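Local coordinates for geranylgeranyl pyrophosphate synthase (Corynebacterium glutamicum, PDB 3LMD), which probably builds long-chain prenyl diphosphates for isoprenoid biosynthesis as a metal-dependent synthase of the FPP/GGPP family, at residues L109-L112 and Y113-V117; A132-D135 and N136-I140; G143-L146 and L147-S151; F169-L172 and V173-Q176. All blocks are in the same frame, centred on the assembly; numbering follows the deposited sequence. Where two conformers were deposited one is given.

Contact 1 (L109-L112 and Y113-V117)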
loop_
_atom_site.group_PDB
_atom_site.type_symbol
_atom_site.label_atom_id
_atom_site.label_comp_id
_atom_site.label_asym_id
_atom_site.label_seq_id
_atom_site.Cartn_x
_atom_site.Cartn_y
_atom_site.Cartn_z
ATOM N N LEU A 109 2.475 -10.881 -3.227
ATOM C CA LEU A 109 1.759 -11.258 -2.009
ATOM C C LEU A 109 0.892 -10.110 -1.464
ATOM O O LEU A 109 -0.257 -10.337 -1.047
ATOM C CB LEU A 109 2.744 -11.762 -0.923
ATOM C CG LEU A 109 3.502 -13.027 -1.358
ATOM C CD1 LEU A 109 4.606 -13.425 -0.328
ATOM C CD2 LEU A 109 2.499 -14.194 -1.595
ATOM N N ALA A 110 1.422 -8.894 -1.466
ATOM C CA ALA A 110 0.663 -7.725 -0.954
ATOM C C ALA A 110 -0.643 -7.579 -1.710
ATOM O O ALA A 110 -1.701 -7.355 -1.137
ATOM C CB ALA A 110 1.498 -6.435 -1.069
ATOM N N THR A 111 -0.515 -7.704 -3.017
ATOM C CA THR A 111 -1.604 -7.687 -3.988
ATOM C C THR A 111 -2.701 -8.686 -3.704
ATOM O O THR A 111 -3.893 -8.344 -3.718
ATOM C CB THR A 111 -0.957 -8.008 -5.354
ATOM O OG1 THR A 111 -0.831 -6.802 -6.084
ATOM C CG2 THR A 111 -1.704 -9.094 -6.122
ATOM N N LEU A 112 -2.294 -9.925 -3.440
ATOM C CA LEU A 112 -3.205 -10.961 -3.010
ATOM C C LEU A 112 -3.937 -10.626 -1.733
ATOM O O LEU A 112 -5.137 -10.871 -1.608
ATOM C CB LEU A 112 -2.466 -12.288 -2.798
ATOM C CG LEU A 112 -2.076 -13.044 -4.068
ATOM C CD1 LEU A 112 -1.254 -14.297 -3.698
ATOM C CD2 LEU A 112 -3.311 -13.419 -4.901
ATOM N N TYR A 113 -3.220 -10.126 -0.745
ATOM C CA TYR A 113 -3.870 -9.815 0.519
ATOM C C TYR A 113 -4.946 -8.759 0.327
ATOM O O TYR A 113 -6.038 -8.873 0.901
ATOM C CB TYR A 113 -2.842 -9.416 1.570
ATOM C CG TYR A 113 -1.840 -10.528 1.780
ATOM C CD1 TYR A 113 -2.055 -11.784 1.201
ATOM C CD2 TYR A 113 -0.692 -10.343 2.534
ATOM C CE1 TYR A 113 -1.152 -12.835 1.367
ATOM C CE2 TYR A 113 0.225 -11.397 2.718
ATOM C CZ TYR A 113 -0.020 -12.640 2.132
ATOM O OH TYR A 113 0.864 -13.693 2.290
ATOM N N HIS A 114 -4.693 -7.749 -0.508
ATOM C CA HIS A 114 -5.732 -6.733 -0.756
ATOM C C HIS A 114 -6.843 -7.269 -1.655
ATOM O O HIS A 114 -8.008 -6.916 -1.499
ATOM C CB HIS A 114 -5.141 -5.463 -1.365
ATOM C CG HIS A 114 -4.378 -4.622 -0.387
ATOM N ND1 HIS A 114 -4.096 -5.039 0.900
ATOM C CD2 HIS A 114 -3.834 -3.389 -0.510
ATOM C CE1 HIS A 114 -3.414 -4.093 1.527
ATOM N NE2 HIS A 114 -3.245 -3.081 0.694
ATOM N N ASP A 115 -6.478 -8.102 -2.615
ATOM C CA ASP A 115 -7.480 -8.777 -3.453
ATOM C C ASP A 115 -8.425 -9.634 -2.653
ATOM O O ASP A 115 -9.630 -9.591 -2.876
ATOM C CB ASP A 115 -6.813 -9.691 -4.471
ATOM C CG ASP A 115 -6.678 -9.051 -5.800
ATOM O OD1 ASP A 115 -7.312 -7.996 -5.999
ATOM O OD2 ASP A 115 -5.947 -9.605 -6.654
ATOM N N ASP A 116 -7.877 -10.469 -1.777
ATOM C CA ASP A 116 -8.687 -11.397 -0.987
ATOM C C ASP A 116 -9.729 -10.668 -0.126
ATOM O O ASP A 116 -10.850 -11.149 0.044
ATOM C CB ASP A 116 -7.808 -12.312 -0.125
ATOM C CG ASP A 116 -6.952 -13.285 -0.957
ATOM O OD1 ASP A 116 -7.021 -13.276 -2.216
ATOM O OD2 ASP A 116 -6.196 -14.068 -0.339
ATOM N N VAL A 117 -9.374 -9.505 0.404
ATOM C CA VAL A 117 -10.321 -8.726 1.207
ATOM C C VAL A 117 -11.521 -8.237 0.383
ATOM O O VAL A 117 -12.638 -8.126 0.883
ATOM C CB VAL A 117 -9.635 -7.534 1.899
ATOM C CG1 VAL A 117 -10.668 -6.526 2.386
ATOM C CG2 VAL A 117 -8.795 -8.022 3.053
#
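Tyr113 lies back along the helix over the turn that begins at Leu109, and each of its atoms can be traced against the preceding residues. CB starts the side chain 3.6 Å from Ala110 O. CG stands anti to the carbonyl carbon and beside the backbone N (chi1 -59°), a torsion that swings the ring over the peptide of Leu109. There Leu109 O sits above one face, toward its rim, with both CG and CD1 of Tyr113 at 3.2 Å. CD1 also has Leu112 CB alongside at 4.1 Å. Further out, Tyr113 CE1 is 3.6 Å from Leu109 O, and toward the tip Tyr113 CZ comes within 4.2 Å of Leu109 CB, an apolar touch. Leu109 O is not given over to the ring: it accepts the backbone N-H of Tyr113 at 3.0 Å with an angle of 160° at the hydrogen. On another side of the helix, Asp115 CB rests 3.3 Å from Thr111 O, while its OD1 accepts a hydrogen bond from Gln176 of helix 159-181. That second-shell amide would fix the rotation of the carboxylate. Asp115, Asp116 and Asp119 follow the DDxxD spacing of the first aspartate-rich motif of trans-prenyltransferases; calcium has been seen bound by Asp115 and Asp119 in a structure of this protein.

Contact 2 (A132-D135 and N136-I140)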
loop_
_atom_site.group_PDB
_atom_site.type_symbol
_atom_site.label_atom_id
_atom_site.label_comp_id
_atom_site.label_asym_id
_atom_site.label_seq_id
_atom_site.Cartn_x
_atom_site.Cartn_y
_atom_site.Cartn_z
ATOM N N ALA A 132 -15.548 -11.183 10.885
ATOM C CA ALA A 132 -14.967 -10.867 9.582
ATOM C C ALA A 132 -14.413 -9.441 9.502
ATOM O O ALA A 132 -13.571 -9.144 8.656
ATOM C CB ALA A 132 -15.990 -11.110 8.470
ATOM N N ARG A 133 -14.890 -8.560 10.377
ATOM C CA ARG A 133 -14.400 -7.184 10.396
ATOM C C ARG A 133 -12.909 -7.146 10.748
ATOM O O ARG A 133 -12.171 -6.277 10.280
ATOM C CB ARG A 133 -15.194 -6.322 11.386
ATOM C CG ARG A 133 -16.712 -6.343 11.203
ATOM C CD ARG A 133 -17.334 -4.992 11.577
ATOM N NE ARG A 133 -16.607 -4.310 12.649
ATOM C CZ ARG A 133 -15.624 -3.430 12.456
ATOM N NH1 ARG A 133 -15.236 -3.113 11.228
ATOM N NH2 ARG A 133 -15.023 -2.864 13.495
ATOM N N TRP A 134 -12.474 -8.101 11.570
ATOM C CA TRP A 134 -11.081 -8.170 12.005
ATOM C C TRP A 134 -10.155 -8.702 10.910
ATOM O O TRP A 134 -9.098 -8.120 10.649
ATOM C CB TRP A 134 -10.950 -9.033 13.262
ATOM C CG TRP A 134 -9.682 -8.790 14.036
ATOM C CD1 TRP A 134 -9.406 -7.728 14.870
ATOM C CD2 TRP A 134 -8.517 -9.625 14.054
ATOM N NE1 TRP A 134 -8.142 -7.864 15.401
ATOM C CE2 TRP A 134 -7.577 -9.015 14.917
ATOM C CE3 TRP A 134 -8.176 -10.824 13.421
ATOM C CZ2 TRP A 134 -6.324 -9.570 15.163
ATOM C CZ3 TRP A 134 -6.933 -11.371 13.668
ATOM C CH2 TRP A 134 -6.022 -10.747 14.531
ATOM N N ASP A 135 -10.552 -9.802 10.279
ATOM C CA ASP A 135 -9.764 -10.412 9.210
ATOM C C ASP A 135 -9.494 -9.429 8.066
ATOM O O ASP A 135 -8.428 -9.445 7.438
ATOM C CB ASP A 135 -10.477 -11.653 8.672
ATOM C CG ASP A 135 -10.590 -12.762 9.717
ATOM O OD1 ASP A 135 -9.918 -12.666 10.769
ATOM O OD2 ASP A 135 -11.350 -13.726 9.478
ATOM N N ASN A 136 -10.464 -8.571 7.791
ATOM C CA ASN A 136 -10.296 -7.619 6.716
ATOM C C ASN A 136 -9.312 -6.529 7.120
ATOM O O ASN A 136 -8.393 -6.184 6.373
ATOM C CB ASN A 136 -11.643 -7.034 6.302
ATOM C CG ASN A 136 -12.412 -7.956 5.369
ATOM O OD1 ASN A 136 -11.967 -9.063 5.056
ATOM N ND2 ASN A 136 -13.565 -7.499 4.911
ATOM N N SER A 137 -9.492 -5.997 8.316
ATOM C CA SER A 137 -8.553 -5.019 8.793
ATOM C C SER A 137 -7.155 -5.605 8.723
ATOM O O SER A 137 -6.240 -4.957 8.225
ATOM C CB SER A 137 -8.894 -4.546 10.208
ATOM O OG SER A 137 -9.873 -3.520 10.138
ATOM N N VAL A 138 -6.968 -6.828 9.199
ATOM C CA VAL A 138 -5.591 -7.262 9.329
ATOM C C VAL A 138 -4.983 -7.603 7.980
ATOM O O VAL A 138 -3.798 -7.374 7.778
ATOM C CB VAL A 138 -5.333 -8.335 10.427
ATOM C CG1 VAL A 138 -5.959 -7.908 11.749
ATOM C CG2 VAL A 138 -5.758 -9.745 9.973
ATOM N N ALA A 139 -5.780 -8.125 7.057
ATOM C CA ALA A 139 -5.285 -8.371 5.705
ATOM C C ALA A 139 -4.862 -7.088 4.986
ATOM O O ALA A 139 -3.899 -7.083 4.220
ATOM C CB ALA A 139 -6.327 -9.097 4.888
ATOM N N ILE A 140 -5.604 -6.013 5.205
ATOM C CA ILE A 140 -5.259 -4.729 4.591
ATOM C C ILE A 140 -3.895 -4.308 5.129
ATOM O O ILE A 140 -3.023 -3.860 4.381
ATOM C CB ILE A 140 -6.261 -3.675 4.972
ATOM C CG1 ILE A 140 -7.589 -3.946 4.251
ATOM C CG2 ILE A 140 -5.761 -2.258 4.536
ATOM C CD1 ILE A 140 -8.757 -3.032 4.820
#
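Val138 presents one methyl squarely to the indole of Trp134, one helical turn earlier. CG1 of Val138 stands 3.7 Å from the centroid of the six-membered ring and only 8° off its normal, which meets the definition of a CH-pi contact over the face. The even spread of distances, from 3.7 Å between Val138 CG1 and Trp134 CE2 to 4.1 Å between the same methyl and CZ3, confirms that it is centred. Two torsions bring this about: CG of Trp134 is anti to the backbone N (chi1 -160°), which carries the indole toward the next turn, and CG1 of Val138 leans back beside its own backbone N. At the rim of the indole, in its plane, lies Asp135 OD1. Beneath the pair, Val138 N donates to Trp134 O at 2.9 Å, whereas the bond from Ser137 N to Arg133 O is weak. Both residues lie on the first turns of helix 132-157, where Ile65 of helix 60-69 touches Trp134 and Val138 alike, and Thr180 of the second subunit packs on the indole. Because dispersion and a weakly polarised C-H carry the side-chain contact, its strength depends on close fit rather than on a directional hydrogen bond or on charge.

Contact 3 (G143-L146 and L147-S151)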
loop_
_atom_site.group_PDB
_atom_site.type_symbol
_atom_site.label_atom_id
_atom_site.label_comp_id
_atom_site.label_asym_id
_atom_site.label_seq_id
_atom_site.Cartn_x
_atom_site.Cartn_y
_atom_site.Cartn_z
ATOM N N GLY A 143 -0.954 -6.430 3.881
ATOM C CA GLY A 143 -0.571 -5.997 2.537
ATOM C C GLY A 143 0.270 -4.725 2.642
ATOM O O GLY A 143 1.295 -4.598 1.978
ATOM N N ASP A 144 -0.131 -3.795 3.503
ATOM C CA ASP A 144 0.616 -2.523 3.620
ATOM C C ASP A 144 2.033 -2.699 4.189
ATOM O O ASP A 144 2.993 -2.017 3.741
ATOM C CB ASP A 144 -0.148 -1.513 4.482
ATOM C CG ASP A 144 -1.420 -1.005 3.795
ATOM O OD1 ASP A 144 -1.621 -1.297 2.598
ATOM O OD2 ASP A 144 -2.226 -0.315 4.449
ATOM N N ILE A 145 2.186 -3.553 5.209
ATOM C CA ILE A 145 3.509 -3.681 5.792
ATOM C C ILE A 145 4.405 -4.391 4.765
ATOM O O ILE A 145 5.610 -4.099 4.688
ATOM C CB ILE A 145 3.538 -4.427 7.183
ATOM C CG1 ILE A 145 4.905 -4.256 7.850
ATOM C CG2 ILE A 145 3.198 -5.954 7.047
ATOM C CD1 ILE A 145 5.131 -2.872 8.487
ATOM N N LEU A 146 3.830 -5.279 3.961
ATOM C CA LEU A 146 4.625 -5.894 2.869
ATOM C C LEU A 146 5.156 -4.839 1.901
ATOM O O LEU A 146 6.333 -4.863 1.504
ATOM C CB LEU A 146 3.835 -7.009 2.135
ATOM C CG LEU A 146 4.151 -8.432 2.629
ATOM C CD1 LEU A 146 3.826 -8.658 4.113
ATOM C CD2 LEU A 146 3.394 -9.397 1.748
ATOM N N LEU A 147 4.304 -3.895 1.529
ATOM C CA LEU A 147 4.745 -2.776 0.668
ATOM C C LEU A 147 5.846 -1.962 1.354
ATOM O O LEU A 147 6.810 -1.542 0.709
ATOM C CB LEU A 147 3.544 -1.881 0.244
ATOM C CG LEU A 147 2.532 -2.725 -0.581
ATOM C CD1 LEU A 147 1.159 -2.099 -0.735
ATOM C CD2 LEU A 147 3.077 -3.131 -1.983
ATOM N N ALA A 148 5.753 -1.768 2.664
ATOM C CA ALA A 148 6.841 -1.065 3.370
ATOM C C ALA A 148 8.155 -1.881 3.309
ATOM O O ALA A 148 9.226 -1.314 3.098
ATOM C CB ALA A 148 6.480 -0.788 4.844
ATOM N N HIS A 149 8.072 -3.193 3.542
ATOM C CA HIS A 149 9.249 -4.081 3.389
ATOM C C HIS A 149 9.839 -3.969 1.981
ATOM O O HIS A 149 11.069 -3.868 1.798
ATOM C CB HIS A 149 8.885 -5.571 3.587
ATOM C CG HIS A 149 8.406 -5.909 4.967
ATOM N ND1 HIS A 149 8.909 -5.313 6.091
ATOM C CD2 HIS A 149 7.501 -6.820 5.396
ATOM C CE1 HIS A 149 8.324 -5.819 7.164
ATOM N NE2 HIS A 149 7.456 -6.735 6.763
ATOM N N ALA A 150 8.974 -4.028 0.982
ATOM C CA ALA A 150 9.453 -3.957 -0.403
ATOM C C ALA A 150 10.187 -2.633 -0.650
ATOM O O ALA A 150 11.238 -2.587 -1.296
ATOM C CB ALA A 150 8.278 -4.155 -1.430
ATOM N N SER A 151 9.629 -1.540 -0.163
ATOM C CA SER A 151 10.281 -0.237 -0.342
ATOM C C SER A 151 11.656 -0.187 0.313
ATOM O O SER A 151 12.584 0.438 -0.230
ATOM C CB SER A 151 9.407 0.883 0.249
ATOM O OG SER A 151 8.155 0.891 -0.404
#
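Between side chains, the closest meeting is that of Ile145 with His149. Ile145 CG1, held beside its own carbonyl carbon (chi1 -168°), comes across to the far end of the imidazole, 3.7 Å from His149 NE2 and 3.8 Å from His149 CE1. Ile145 CD1 also reaches Ala148 CB, though loosely.

Carbonyl-to-side-chain packing forms a second group. Ile145 O lies 3.3 Å above one face of the His149 ring, toward its rim, and Leu147 CG sits 3.4 Å from Gly143 O. This is a buried part of helix 132-157, within the all-helical prenyl synthase fold, and it also faces the dimer partner: Gly170 of the second subunit packs on Ile145 and Ala148, while Leu62 and Val66 of helix 60-69 touch Ile145 within the chain.

Hydrogen bonds make the third group. His149 N donates to Ile145 O at 2.9 Å with an N-H...O angle of 168°, putting that carbonyl to double use. Leu147 O is gripped twice, by Ser151 N and by Ser151 OG, both at 3.0 Å, the two donors coming from opposite faces of the carbonyl plane. Outside the segments, Asp144 OD1 accepts from His114 NE2 of helix 95-118 in the given conformer of that histidine.

Contact 4 (F169-L172 and V173-Q176)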
loop_
_atom_site.group_PDB
_atom_site.type_symbol
_atom_site.label_atom_id
_atom_site.label_comp_id
_atom_site.label_asym_id
_atom_site.label_seq_id
_atom_site.Cartn_x
_atom_site.Cartn_y
_atom_site.Cartn_z
ATOM N N PHE A 169 3.236 -1.230 -9.978
ATOM C CA PHE A 169 2.264 -1.278 -8.905
ATOM C C PHE A 169 1.014 -0.427 -9.238
ATOM O O PHE A 169 -0.104 -0.868 -9.027
ATOM C CB PHE A 169 2.921 -0.852 -7.578
ATOM C CG PHE A 169 2.007 -0.972 -6.400
ATOM C CD1 PHE A 169 1.402 -2.186 -6.100
ATOM C CD2 PHE A 169 1.725 0.123 -5.614
ATOM C CE1 PHE A 169 0.544 -2.306 -5.022
ATOM C CE2 PHE A 169 0.851 0.003 -4.511
ATOM C CZ PHE A 169 0.261 -1.212 -4.239
ATOM N N GLY A 170 1.209 0.746 -9.809
ATOM C CA GLY A 170 0.070 1.573 -10.280
ATOM C C GLY A 170 -0.815 0.814 -11.284
ATOM O O GLY A 170 -2.044 0.845 -11.208
ATOM N N GLU A 171 -0.188 0.127 -12.221
ATOM C CA GLU A 171 -0.940 -0.757 -13.146
ATOM C C GLU A 171 -1.689 -1.880 -12.472
ATOM O O GLU A 171 -2.846 -2.148 -12.841
ATOM C CB GLU A 171 -0.034 -1.357 -14.233
ATOM C CG GLU A 171 0.419 -0.316 -15.230
ATOM C CD GLU A 171 -0.763 0.302 -15.944
ATOM O OE1 GLU A 171 -1.381 -0.418 -16.754
ATOM O OE2 GLU A 171 -1.090 1.487 -15.682
ATOM N N LEU A 172 -1.041 -2.560 -11.519
ATOM C CA LEU A 172 -1.692 -3.661 -10.812
ATOM C C LEU A 172 -2.910 -3.144 -10.097
ATOM O O LEU A 172 -3.944 -3.798 -10.092
ATOM C CB LEU A 172 -0.776 -4.301 -9.738
ATOM C CG LEU A 172 0.355 -5.271 -10.064
ATOM C CD1 LEU A 172 1.243 -5.480 -8.849
ATOM C CD2 LEU A 172 -0.173 -6.601 -10.501
ATOM N N VAL A 173 -2.776 -1.984 -9.453
ATOM C CA VAL A 173 -3.886 -1.420 -8.695
ATOM C C VAL A 173 -4.993 -1.000 -9.682
ATOM O O VAL A 173 -6.182 -1.171 -9.415
ATOM C CB VAL A 173 -3.453 -0.198 -7.849
ATOM C CG1 VAL A 173 -4.693 0.468 -7.245
ATOM C CG2 VAL A 173 -2.507 -0.660 -6.696
ATOM N N THR A 174 -4.580 -0.475 -10.830
ATOM C CA THR A 174 -5.541 -0.045 -11.860
ATOM C C THR A 174 -6.328 -1.277 -12.333
ATOM O O THR A 174 -7.541 -1.212 -12.481
ATOM C CB THR A 174 -4.844 0.673 -13.037
ATOM O OG1 THR A 174 -4.214 1.860 -12.544
ATOM C CG2 THR A 174 -5.837 1.044 -14.184
ATOM N N GLY A 175 -5.642 -2.398 -12.551
ATOM C CA GLY A 175 -6.320 -3.638 -12.969
ATOM C C GLY A 175 -7.336 -4.119 -11.957
ATOM O O GLY A 175 -8.445 -4.539 -12.323
ATOM N N GLN A 176 -6.978 -4.099 -10.671
ATOM C CA GLN A 176 -7.941 -4.473 -9.616
ATOM C C GLN A 176 -9.162 -3.530 -9.617
ATOM O O GLN A 176 -10.306 -3.966 -9.474
ATOM C CB GLN A 176 -7.260 -4.433 -8.224
ATOM C CG GLN A 176 -6.067 -5.395 -8.080
ATOM C CD GLN A 176 -5.288 -5.213 -6.749
ATOM O OE1 GLN A 176 -4.475 -4.297 -6.601
ATOM N NE2 GLN A 176 -5.538 -6.093 -5.793
#
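Val173 CG2 lies over one face of the Phe169 ring, 3.9 Å from its centroid and 18° off the normal, a CH-pi contact displaced toward the rim. The displacement is toward CZ, the ring atom nearest the methyl at 3.7 Å. Phe169 owes this position to a CG anti to the backbone N (chi1 -176°), which turns the ring to the following turn of the helix; it also meets the ring of Phe165, the two planes inclined by only about 15°. The second flat group is the amide of Gln176. Its chain passes the Leu172 carbonyl, with Gln176 CG 3.3 Å from Leu172 O; the amide OE1, a second acceptor, is 3.6 Å from Leu172 O and forms no bond to it, while NE2 is engaged by the aspartate of helix 95-118.

Polar contacts concentrate on Gly170 O, which takes two hydrogen bonds from one residue. Thr174 N reaches it at 2.9 Å and Thr174 OG1 at 2.7 Å, from opposite faces of the carbonyl plane, with the hydroxyl well above that plane. The bond ties the threonine hydroxyl back to the helix and fixes its rotation. Gly175 N to Glu171 O, 2.8 Å, continues the regular helical pattern.

In the fold, the segment 169-176 of helix 159-181 packs between helices 95-118 and 188-214 of its own chain and the second subunit. Glu171, Leu172 and Thr174 meet helix 188-214, and Leu172 also touches Thr107 and Thr111 of helix 95-118. Toward the second subunit, Phe169 meets Ala148 and Val173 meets Asp144 of that chain.

The four contacts come in series along three helices that succeed one another in the chain: contact 1 on helix 95-118, contacts 2 and 3 on helix 132-157, and contact 4 on helix 159-181. Contact 1 is close to all the others, its centre 11 Å from that of contact 2 and 12 Å from those of contacts 3 and 4, and it touches each of them. Contacts 2 and 4 stay apart, with centres 21 Å and nearest atoms about 10 Å from each other. The calcium-binding Asp115 thus lies on a helix packed against two others, and all three take part in contacts with the second subunit.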